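Local structure of putidaredoxin reductase (1Q1R) at residues H43-A57 and L133-L146. The protein probably passes electrons from NADH through its bound FAD to putidaredoxin, the iron-sulfur partner that serves the cytochrome P450cam monooxygenase. Numbering follows the deposited sequence.
Sequences HHLPPLSKAYLAGKA and LRTLEDAECIRRQL. With FAD (flavin-adenine dinucleotide), chain C.
Tyr52, Leu48 and Leu53 of 43-57 pack on helix 136-144 in a mixed apolar and polar contact beside the FAD. Segment 43-57 belongs to the loop between strand 31-35 and helix 67-72. The helix follows strand 130-132, an outer strand of the second parallel sheet of this glutathione reductase fold.

Leu48 packs on the first part of the helix. Its CD2 lies 3.8 Å from Ala139 CB and also meets Leu136 CD1. Further along, Leu53 sends CD1 to Ile142 CG2, while its CG touches Leu146 CD1. Leu53 CG stands anti to the backbone N (chi1 -173°), which turns the branch back to the helix although its CB points away.

Beside Leu53, the polar part of the contact is built round Tyr52. Arg143 CZ lies 4.0 Å from the centroid of the Tyr52 ring, over one face, in a cation-pi contact. The two planes are 62° apart, so this is not a flat stack. Arg143 NH2 comes down over the ring and donates to Tyr52 O at 3.0 Å; Arg143 NE adds a weak bond. Gly55 N reaches the same oxygen from the opposite face of the carbonyl plane. Glu140 OE2 meets Tyr52 OH at the ring edge in a very short 2.5 Å bond. With an alanine in place of Arg143, the ring face would probably lose its cation and Tyr52 O its bonds from the helix.

Toward the FAD, both segments line the cofactor pocket. Arg134 NH2 donates to FAD O1A at 3.0 Å and also pairs with Asp284. Lys50 NZ bonds FAD O4 at 2.8 Å and forms a salt bridge with Glu163. Lys50 and Arg134, one from each segment, hold the flavin and the phosphate of the same cofactor, which is consistent with the contact helping to shape the FAD pocket. The nearby Arg143 cation may favour a charged Glu140.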
# COMPACT_ATOMS: atom_id res chain seq x y z
N HIS A 43 13.82 -2.42 -3.84
CA HIS A 43 13.43 -1.20 -4.54
C HIS A 43 12.07 -0.65 -4.10
O HIS A 43 11.25 -1.37 -3.53
CB HIS A 43 13.35 -1.47 -6.04
CG HIS A 43 12.29 -2.47 -6.40
ND1 HIS A 43 12.51 -3.83 -6.39
CD2 HIS A 43 10.98 -2.30 -6.68
CE1 HIS A 43 11.38 -4.46 -6.65
NE2 HIS A 43 10.44 -3.56 -6.83
N HIS A 44 11.84 0.63 -4.40
CA HIS A 44 10.58 1.30 -4.08
C HIS A 44 9.48 0.68 -4.93
O HIS A 44 9.74 0.19 -6.04
CB HIS A 44 10.67 2.79 -4.43
CG HIS A 44 11.65 3.56 -3.60
ND1 HIS A 44 11.36 3.98 -2.31
CD2 HIS A 44 12.91 3.99 -3.86
CE1 HIS A 44 12.41 4.63 -1.82
NE2 HIS A 44 13.36 4.65 -2.74
N LEU A 45 8.25 0.70 -4.41
CA LEU A 45 7.11 0.16 -5.13
C LEU A 45 6.25 1.23 -5.82
O LEU A 45 5.80 1.03 -6.95
CB LEU A 45 6.23 -0.65 -4.17
CG LEU A 45 6.28 -2.18 -4.26
CD1 LEU A 45 7.68 -2.65 -4.59
CD2 LEU A 45 5.77 -2.78 -2.95
N PRO A 46 6.00 2.37 -5.14
CA PRO A 46 5.17 3.43 -5.73
C PRO A 46 5.45 3.81 -7.19
O PRO A 46 4.52 4.03 -7.96
CB PRO A 46 5.37 4.60 -4.77
CG PRO A 46 5.50 3.89 -3.45
CD PRO A 46 6.43 2.74 -3.78
N PRO A 47 6.73 3.88 -7.59
CA PRO A 47 7.03 4.24 -8.98
C PRO A 47 6.51 3.23 -10.00
O PRO A 47 6.34 3.56 -11.17
CB PRO A 47 8.56 4.32 -9.00
CG PRO A 47 8.91 4.68 -7.59
CD PRO A 47 7.96 3.81 -6.79
N LEU A 48 6.25 2.00 -9.55
CA LEU A 48 5.78 0.94 -10.44
C LEU A 48 4.41 1.13 -11.08
O LEU A 48 4.05 0.40 -12.01
CB LEU A 48 5.85 -0.42 -9.73
CG LEU A 48 7.22 -0.81 -9.16
CD1 LEU A 48 7.17 -2.25 -8.69
CD2 LEU A 48 8.30 -0.62 -10.21
N SER A 49 3.62 2.08 -10.58
CA SER A 49 2.32 2.37 -11.19
C SER A 49 2.33 3.86 -11.56
O SER A 49 1.30 4.44 -11.92
CB SER A 49 1.16 2.07 -10.24
OG SER A 49 1.30 2.77 -9.01
N LYS A 50 3.52 4.46 -11.48
CA LYS A 50 3.70 5.88 -11.77
C LYS A 50 4.80 6.16 -12.81
O LYS A 50 4.71 5.69 -13.94
CB LYS A 50 3.97 6.63 -10.46
CG LYS A 50 2.88 6.41 -9.40
CD LYS A 50 3.22 7.07 -8.07
CE LYS A 50 2.16 6.77 -7.02
NZ LYS A 50 2.06 5.31 -6.71
N ALA A 51 5.83 6.90 -12.42
CA ALA A 51 6.91 7.27 -13.34
C ALA A 51 7.71 6.12 -13.95
O ALA A 51 8.14 6.21 -15.11
CB ALA A 51 7.88 8.26 -12.65
N TYR A 52 7.93 5.04 -13.20
CA TYR A 52 8.67 3.92 -13.76
C TYR A 52 7.79 3.21 -14.79
O TYR A 52 8.25 2.86 -15.87
CB TYR A 52 9.12 2.94 -12.68
CG TYR A 52 10.17 1.98 -13.20
CD1 TYR A 52 11.45 2.43 -13.52
CD2 TYR A 52 9.88 0.63 -13.41
CE1 TYR A 52 12.42 1.57 -14.05
CE2 TYR A 52 10.84 -0.24 -13.93
CZ TYR A 52 12.11 0.23 -14.25
OH TYR A 52 13.06 -0.61 -14.76
N LEU A 53 6.52 3.00 -14.44
CA LEU A 53 5.60 2.35 -15.36
C LEU A 53 5.49 3.21 -16.62
O LEU A 53 5.25 2.71 -17.71
CB LEU A 53 4.22 2.17 -14.73
CG LEU A 53 3.21 1.35 -15.55
CD1 LEU A 53 3.72 -0.07 -15.71
CD2 LEU A 53 1.86 1.34 -14.85
N ALA A 54 5.68 4.52 -16.46
CA ALA A 54 5.61 5.43 -17.60
C ALA A 54 6.92 5.41 -18.41
O ALA A 54 7.01 6.03 -19.47
CB ALA A 54 5.33 6.86 -17.12
N GLY A 55 7.93 4.69 -17.90
CA GLY A 55 9.22 4.61 -18.57
C GLY A 55 10.04 5.88 -18.49
O GLY A 55 10.93 6.11 -19.32
N LYS A 56 9.78 6.71 -17.49
CA LYS A 56 10.49 7.97 -17.35
C LYS A 56 11.49 8.02 -16.21
O LYS A 56 12.14 9.05 -16.00
CB LYS A 56 9.48 9.11 -17.21
CG LYS A 56 8.59 9.28 -18.42
CD LYS A 56 7.52 10.33 -18.19
CE LYS A 56 6.61 10.48 -19.40
NZ LYS A 56 7.36 10.95 -20.60
N ALA A 57 11.61 6.93 -15.46
CA ALA A 57 12.57 6.88 -14.36
C ALA A 57 13.50 5.70 -14.64
O ALA A 57 13.09 4.71 -15.25
CB ALA A 57 11.85 6.70 -13.03
N LEU A 133 0.10 -6.54 -10.60
CA LEU A 133 1.19 -5.58 -10.46
C LEU A 133 1.68 -5.46 -9.03
O LEU A 133 1.05 -4.81 -8.20
CB LEU A 133 0.76 -4.20 -10.98
CG LEU A 133 1.76 -3.04 -10.80
CD1 LEU A 133 3.11 -3.39 -11.42
CD2 LEU A 133 1.18 -1.78 -11.44
N ARG A 134 2.82 -6.08 -8.74
CA ARG A 134 3.40 -6.03 -7.41
C ARG A 134 4.93 -6.07 -7.46
O ARG A 134 5.59 -5.40 -6.68
CB ARG A 134 2.86 -7.20 -6.56
CG ARG A 134 2.51 -6.87 -5.10
CD ARG A 134 3.70 -6.37 -4.32
NE ARG A 134 3.54 -6.45 -2.86
CZ ARG A 134 2.73 -5.70 -2.12
NH1 ARG A 134 1.95 -4.78 -2.68
NH2 ARG A 134 2.73 -5.83 -0.80
N THR A 135 5.48 -6.85 -8.39
CA THR A 135 6.93 -6.98 -8.50
C THR A 135 7.53 -6.14 -9.62
O THR A 135 6.83 -5.67 -10.51
CB THR A 135 7.36 -8.43 -8.75
OG1 THR A 135 6.96 -8.82 -10.07
CG2 THR A 135 6.71 -9.36 -7.73
N LEU A 136 8.85 -5.96 -9.57
CA LEU A 136 9.53 -5.20 -10.61
C LEU A 136 9.32 -5.93 -11.93
O LEU A 136 9.12 -5.30 -12.97
CB LEU A 136 11.02 -5.10 -10.29
CG LEU A 136 11.89 -4.36 -11.32
CD1 LEU A 136 11.37 -2.94 -11.52
CD2 LEU A 136 13.34 -4.33 -10.82
N GLU A 137 9.35 -7.26 -11.88
CA GLU A 137 9.15 -8.07 -13.07
C GLU A 137 7.77 -7.77 -13.65
O GLU A 137 7.63 -7.57 -14.86
CB GLU A 137 9.28 -9.56 -12.75
CG GLU A 137 9.05 -10.47 -13.95
CD GLU A 137 9.10 -11.95 -13.60
OE1 GLU A 137 10.12 -12.40 -13.04
OE2 GLU A 137 8.12 -12.66 -13.90
N ASP A 138 6.75 -7.71 -12.79
CA ASP A 138 5.39 -7.40 -13.24
C ASP A 138 5.37 -6.05 -13.95
O ASP A 138 4.81 -5.92 -15.04
CB ASP A 138 4.40 -7.28 -12.06
CG ASP A 138 4.11 -8.59 -11.37
OD1 ASP A 138 4.15 -9.66 -12.03
OD2 ASP A 138 3.81 -8.55 -10.16
N ALA A 139 5.95 -5.05 -13.30
CA ALA A 139 5.97 -3.70 -13.84
C ALA A 139 6.64 -3.59 -15.20
O ALA A 139 6.13 -2.94 -16.10
CB ALA A 139 6.65 -2.74 -12.84
N GLU A 140 7.79 -4.24 -15.36
CA GLU A 140 8.51 -4.17 -16.63
C GLU A 140 7.77 -4.94 -17.74
O GLU A 140 7.74 -4.49 -18.89
CB GLU A 140 9.95 -4.66 -16.43
CG GLU A 140 10.67 -3.82 -15.36
CD GLU A 140 12.17 -4.05 -15.27
OE1 GLU A 140 12.62 -5.21 -15.30
OE2 GLU A 140 12.91 -3.06 -15.13
N CYS A 141 7.16 -6.07 -17.39
CA CYS A 141 6.40 -6.86 -18.36
C CYS A 141 5.22 -6.02 -18.86
O CYS A 141 4.92 -5.98 -20.05
CB CYS A 141 5.88 -8.14 -17.71
SG CYS A 141 4.73 -9.12 -18.74
N ILE A 142 4.56 -5.34 -17.93
CA ILE A 142 3.43 -4.49 -18.30
C ILE A 142 3.90 -3.28 -19.12
O ILE A 142 3.36 -2.99 -20.19
CB ILE A 142 2.68 -3.98 -17.04
CG1 ILE A 142 1.88 -5.13 -16.41
CG2 ILE A 142 1.75 -2.81 -17.42
CD1 ILE A 142 1.45 -4.86 -14.98
N ARG A 143 4.92 -2.57 -18.63
CA ARG A 143 5.40 -1.40 -19.35
C ARG A 143 5.76 -1.68 -20.80
O ARG A 143 5.46 -0.87 -21.69
CB ARG A 143 6.61 -0.78 -18.66
CG ARG A 143 7.19 0.39 -19.47
CD ARG A 143 8.70 0.34 -19.47
NE ARG A 143 9.25 1.04 -18.33
CZ ARG A 143 10.28 0.61 -17.60
NH1 ARG A 143 10.89 -0.54 -17.89
NH2 ARG A 143 10.69 1.36 -16.59
N ARG A 144 6.42 -2.81 -21.05
CA ARG A 144 6.81 -3.16 -22.42
C ARG A 144 5.59 -3.26 -23.32
O ARG A 144 5.68 -3.08 -24.53
CB ARG A 144 7.57 -4.50 -22.46
CG ARG A 144 8.97 -4.46 -21.86
CD ARG A 144 9.75 -5.74 -22.18
NE ARG A 144 9.11 -6.94 -21.65
CZ ARG A 144 9.33 -7.44 -20.44
NH1 ARG A 144 10.17 -6.84 -19.61
NH2 ARG A 144 8.69 -8.53 -20.05
N GLN A 145 4.44 -3.54 -22.72
CA GLN A 145 3.20 -3.69 -23.47
C GLN A 145 2.26 -2.48 -23.43
O GLN A 145 1.13 -2.58 -23.89
CB GLN A 145 2.47 -4.94 -23.00
CG GLN A 145 3.34 -6.20 -23.14
CD GLN A 145 2.66 -7.45 -22.64
OE1 GLN A 145 1.75 -7.98 -23.29
NE2 GLN A 145 3.09 -7.93 -21.48
N LEU A 146 2.71 -1.36 -22.88
CA LEU A 146 1.86 -0.18 -22.84
C LEU A 146 2.03 0.49 -24.20
O LEU A 146 2.77 1.46 -24.34
CB LEU A 146 2.27 0.76 -21.71
CG LEU A 146 2.00 0.22 -20.30
CD1 LEU A 146 2.39 1.28 -19.27
CD2 LEU A 146 0.53 -0.14 -20.14
PA FAD C . 6.37 -6.14 0.46
O1A FAD C . 5.40 -7.11 -0.10
O2A FAD C . 6.78 -4.99 -0.37
O5B FAD C . 7.69 -6.92 0.91
C5B FAD C . 7.64 -8.23 1.50
C4B FAD C . 8.74 -9.10 0.88
O4B FAD C . 8.97 -10.29 1.71
C3B FAD C . 8.31 -9.63 -0.50
O3B FAD C . 9.44 -9.65 -1.37
C2B FAD C . 7.87 -11.04 -0.20
O2B FAD C . 8.03 -11.86 -1.36
C1B FAD C . 8.88 -11.45 0.85
N9A FAD C . 8.52 -12.69 1.59
C8A FAD C . 7.31 -13.03 2.06
N7A FAD C . 7.39 -14.23 2.65
C5A FAD C . 8.65 -14.64 2.56
C6A FAD C . 9.32 -15.80 2.98
N6A FAD C . 8.66 -16.77 3.61
N1A FAD C . 10.64 -15.92 2.72
C2A FAD C . 11.32 -14.96 2.08
N3A FAD C . 10.69 -13.85 1.67
C4A FAD C . 9.37 -13.67 1.90
N1 FAD C . 1.99 3.07 -0.80
C2 FAD C . 1.88 4.45 -0.59
O2 FAD C . 1.90 4.90 0.56
N3 FAD C . 1.78 5.32 -1.69
C4 FAD C . 1.78 4.80 -3.01
O4 FAD C . 1.73 5.57 -3.96
C4X FAD C . 1.88 3.41 -3.22
N5 FAD C . 1.93 2.90 -4.48
C5X FAD C . 2.10 1.57 -4.72
C6 FAD C . 2.18 1.08 -6.05
C7 FAD C . 2.38 -0.29 -6.29
C7M FAD C . 2.43 -0.80 -7.75
C8 FAD C . 2.51 -1.19 -5.21
C8M FAD C . 2.76 -2.69 -5.44
C9 FAD C . 2.43 -0.71 -3.89
C9A FAD C . 2.22 0.66 -3.64
N10 FAD C . 2.15 1.17 -2.31
C10 FAD C . 1.99 2.55 -2.11
C1' FAD C . 2.25 0.25 -1.14
C2' FAD C . 3.64 0.30 -0.52
O2' FAD C . 4.63 0.17 -1.55
C3' FAD C . 3.83 -0.81 0.53
O3' FAD C . 2.77 -0.72 1.50
C4' FAD C . 5.19 -0.68 1.23
O4' FAD C . 6.23 -0.76 0.26
C5' FAD C . 5.41 -1.77 2.29
O5' FAD C . 5.61 -3.07 1.70
P FAD C . 6.16 -4.27 2.63
O1P FAD C . 7.63 -4.17 2.70
O2P FAD C . 5.40 -4.23 3.90
O3P FAD C . 5.71 -5.62 1.84